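Probable antibiotics synthesis protein (Thermus thermophilus, PDB 1V70) is of unknown function but, as a small metal-binding protein of the cupin family, may take part in antibiotic synthesis. Local coordinates at residues L9-I20 with D31-Q41. Numbering follows the deposited sequence. Where two conformers were deposited one is given.
Sequences LARYNPEKMAKI and DLYALLPGQAQ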
# COMPACT_ATOMS: atom_id res chain seq x y z
N LEU A 9 5.82 11.31 7.99
CA LEU A 9 4.65 11.08 8.84
C LEU A 9 4.87 10.10 9.98
O LEU A 9 4.16 10.15 10.98
CB LEU A 9 3.48 10.58 7.99
CG LEU A 9 2.93 11.54 6.93
CD1 LEU A 9 1.74 10.89 6.23
CD2 LEU A 9 2.51 12.85 7.59
N ALA A 10 5.84 9.21 9.82
CA ALA A 10 6.14 8.21 10.84
C ALA A 10 6.34 8.81 12.22
O ALA A 10 7.06 9.80 12.39
CB ALA A 10 7.37 7.40 10.43
N ARG A 11 5.69 8.21 13.21
CA ARG A 11 5.77 8.66 14.60
C ARG A 11 5.32 7.51 15.49
O ARG A 11 4.63 6.60 15.02
CB ARG A 11 4.87 9.88 14.82
CG ARG A 11 3.39 9.60 14.62
CD ARG A 11 2.52 10.82 14.85
NE ARG A 11 1.11 10.50 14.65
CZ ARG A 11 0.37 9.79 15.51
NH1 ARG A 11 0.91 9.33 16.63
NH2 ARG A 11 -0.89 9.52 15.22
N TYR A 12 5.70 7.55 16.76
CA TYR A 12 5.32 6.49 17.69
C TYR A 12 4.56 7.03 18.89
O TYR A 12 4.60 8.22 19.20
CB TYR A 12 6.58 5.74 18.14
CG TYR A 12 7.23 4.98 17.00
CD1 TYR A 12 6.78 3.71 16.64
CD2 TYR A 12 8.25 5.56 16.25
CE1 TYR A 12 7.33 3.04 15.55
CE2 TYR A 12 8.81 4.90 15.15
CZ TYR A 12 8.34 3.64 14.81
OH TYR A 12 8.87 2.98 13.73
N ASN A 13 3.84 6.13 19.56
CA ASN A 13 3.03 6.48 20.72
C ASN A 13 3.42 5.52 21.84
O ASN A 13 3.32 4.31 21.69
CB ASN A 13 1.55 6.31 20.37
CG ASN A 13 0.62 6.76 21.48
OD1 ASN A 13 0.94 6.63 22.66
ND2 ASN A 13 -0.54 7.27 21.11
N PRO A 14 3.88 6.05 22.99
CA PRO A 14 4.28 5.18 24.10
C PRO A 14 3.12 4.45 24.78
O PRO A 14 3.33 3.42 25.43
CB PRO A 14 4.99 6.15 25.05
CG PRO A 14 4.25 7.42 24.83
CD PRO A 14 4.10 7.47 23.33
N GLU A 15 1.91 4.97 24.62
CA GLU A 15 0.71 4.41 25.26
C GLU A 15 0.13 3.20 24.50
O GLU A 15 -0.33 2.24 25.09
CB GLU A 15 -0.35 5.51 25.40
CG GLU A 15 -1.64 5.01 26.06
CD GLU A 15 -1.48 4.94 27.57
OE1 GLU A 15 -0.50 4.38 28.03
OE2 GLU A 15 -2.37 5.41 28.27
N LYS A 16 0.12 3.27 23.17
CA LYS A 16 -0.45 2.21 22.35
C LYS A 16 0.01 2.38 20.92
O LYS A 16 0.62 3.38 20.57
CB LYS A 16 -1.98 2.28 22.40
CG LYS A 16 -2.54 3.58 21.84
CD LYS A 16 -4.05 3.59 21.84
CE LYS A 16 -4.59 4.86 21.21
NZ LYS A 16 -6.08 4.88 21.17
N MET A 17 -0.30 1.40 20.08
CA MET A 17 0.07 1.47 18.67
C MET A 17 -0.48 2.75 18.05
O MET A 17 -1.63 3.11 18.27
CB MET A 17 -0.47 0.27 17.91
CG MET A 17 -0.26 0.36 16.40
SD MET A 17 -1.04 -0.98 15.50
CE MET A 17 -2.72 -0.44 15.49
N ALA A 18 0.35 3.43 17.27
CA ALA A 18 -0.07 4.65 16.61
C ALA A 18 -0.65 4.34 15.24
O ALA A 18 -0.08 3.57 14.46
CB ALA A 18 1.11 5.61 16.47
N LYS A 19 -1.81 4.93 14.95
CA LYS A 19 -2.47 4.77 13.66
C LYS A 19 -2.36 6.15 13.03
O LYS A 19 -2.92 7.13 13.53
CB LYS A 19 -3.93 4.36 13.84
CG LYS A 19 -4.09 2.96 14.42
CD LYS A 19 -5.55 2.53 14.51
CE LYS A 19 -6.18 2.35 13.14
NZ LYS A 19 -6.32 3.63 12.39
N ILE A 20 -1.62 6.22 11.93
CA ILE A 20 -1.36 7.48 11.25
C ILE A 20 -2.07 7.56 9.90
O ILE A 20 -1.65 6.91 8.95
CB ILE A 20 0.16 7.63 11.03
CG1 ILE A 20 0.88 7.50 12.38
CG2 ILE A 20 0.48 8.95 10.36
CD1 ILE A 20 2.31 7.00 12.28
N ASP A 31 -3.36 3.97 5.75
CA ASP A 31 -2.70 4.36 7.00
C ASP A 31 -1.33 3.76 7.22
O ASP A 31 -0.91 2.83 6.54
CB ASP A 31 -3.54 3.90 8.20
CG ASP A 31 -4.98 4.34 8.13
OD1 ASP A 31 -5.22 5.53 7.85
OD2 ASP A 31 -5.87 3.49 8.37
N LEU A 32 -0.65 4.32 8.21
CA LEU A 32 0.63 3.80 8.66
C LEU A 32 0.36 3.34 10.08
O LEU A 32 -0.31 4.04 10.84
CB LEU A 32 1.71 4.89 8.70
CG LEU A 32 2.29 5.45 7.41
CD1 LEU A 32 3.33 6.51 7.76
CD2 LEU A 32 2.92 4.34 6.59
N TYR A 33 0.85 2.16 10.44
CA TYR A 33 0.70 1.67 11.81
C TYR A 33 2.13 1.65 12.34
O TYR A 33 3.01 1.06 11.72
CB TYR A 33 0.15 0.25 11.87
CG TYR A 33 -1.34 0.09 11.66
CD1 TYR A 33 -1.96 -1.13 11.94
CD2 TYR A 33 -2.14 1.13 11.16
CE1 TYR A 33 -3.32 -1.33 11.71
CE2 TYR A 33 -3.51 0.94 10.93
CZ TYR A 33 -4.09 -0.29 11.21
OH TYR A 33 -5.43 -0.51 10.98
N ALA A 34 2.35 2.29 13.48
CA ALA A 34 3.68 2.33 14.09
C ALA A 34 3.58 1.60 15.42
O ALA A 34 2.87 2.04 16.33
CB ALA A 34 4.12 3.78 14.30
N LEU A 35 4.30 0.49 15.52
CA LEU A 35 4.27 -0.34 16.71
C LEU A 35 5.60 -0.44 17.44
O LEU A 35 6.60 -0.86 16.87
CB LEU A 35 3.82 -1.77 16.37
CG LEU A 35 2.46 -2.03 15.73
CD1 LEU A 35 2.49 -1.70 14.25
CD2 LEU A 35 2.10 -3.50 15.92
N LEU A 36 5.60 -0.04 18.71
CA LEU A 36 6.80 -0.17 19.52
C LEU A 36 6.76 -1.62 20.00
O LEU A 36 5.71 -2.27 19.92
CB LEU A 36 6.74 0.79 20.72
CG LEU A 36 6.83 2.29 20.42
CD1 LEU A 36 6.61 3.08 21.70
CD2 LEU A 36 8.18 2.61 19.80
N PRO A 37 7.89 -2.15 20.49
CA PRO A 37 7.90 -3.53 20.97
C PRO A 37 6.79 -3.77 21.98
O PRO A 37 6.59 -2.98 22.91
CB PRO A 37 9.29 -3.65 21.60
CG PRO A 37 10.12 -2.78 20.72
CD PRO A 37 9.24 -1.56 20.53
N GLY A 38 6.04 -4.86 21.80
CA GLY A 38 4.96 -5.19 22.71
C GLY A 38 3.60 -4.63 22.33
O GLY A 38 2.58 -5.04 22.87
N GLN A 39 3.57 -3.68 21.39
CA GLN A 39 2.31 -3.10 20.98
C GLN A 39 1.63 -3.96 19.92
O GLN A 39 2.26 -4.83 19.31
CB GLN A 39 2.52 -1.67 20.47
CG GLN A 39 3.10 -0.76 21.55
CD GLN A 39 3.07 0.69 21.16
OE1 GLN A 39 3.29 1.05 20.00
NE2 GLN A 39 2.81 1.56 22.14
N ALA A 40 0.34 -3.72 19.70
CA ALA A 40 -0.40 -4.51 18.75
C ALA A 40 -1.76 -3.94 18.39
O ALA A 40 -2.27 -3.04 19.06
CB ALA A 40 -0.60 -5.92 19.32
N GLN A 41 -2.31 -4.45 17.29
CA GLN A 41 -3.64 -4.14 16.91
C GLN A 41 -4.42 -5.33 17.32
O GLN A 41 -4.18 -6.44 16.87
CB GLN A 41 -3.72 -3.99 15.39
CG GLN A 41 -5.23 -3.72 14.94
CD GLN A 41 -5.34 -3.35 13.48
OE1 GLN A 41 -4.97 -4.09 12.58
NE2 GLN A 41 -5.93 -2.16 13.26
O HOH W 1 3.73 3.48 18.61
O HOH W 2 2.35 0.52 24.89
O HOH W 3 -0.84 -1.48 21.86
O HOH W 4 -6.86 1.54 10.02
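Met-17 lays its methyl CE over one face of the Tyr-33 ring, a CH-pi contact 4.1 Å from the centroid, while SD sits obliquely to the same ring in a Met-aromatic contact. With CG anti to the backbone N (chi1 173°) and the chain bent only at chi3, the thioether runs alongside Leu-35 and brings CE against CB of Gln-41. Lys-19 lies alongside the tyrosine, its CE 3.7 Å from Tyr-33 OH. The reverse face of the sheet carries Ala-18, Ile-20, Leu-32 and Ala-34; there CE1 of Tyr-12 meets Ala-34 CB at 3.5 Å, and the Tyr-12 ring lies obliquely to CD2 of Leu-36.

Beneath these side chains, strands 18-20 and 31-35 pair antiparallel within the hairpin 18-35 of the cupin beta-barrel, Ala-18 with Ala-34 and Ile-20 with Leu-32 each exchanging two backbone bonds. Past the strand end, Gln-39 NE2 reaches Asn-13 O nearly head-on at 2.8 Å, and its OE1 accepts from Leu-36 N across the type II turn 36-39. Asn-13 OD1 accepts from Glu-15 N, forming an Asx turn. Using both ends of its amide, Gln-39 ties the turn to the incoming loop, a pattern that probably sets which end is nitrogen.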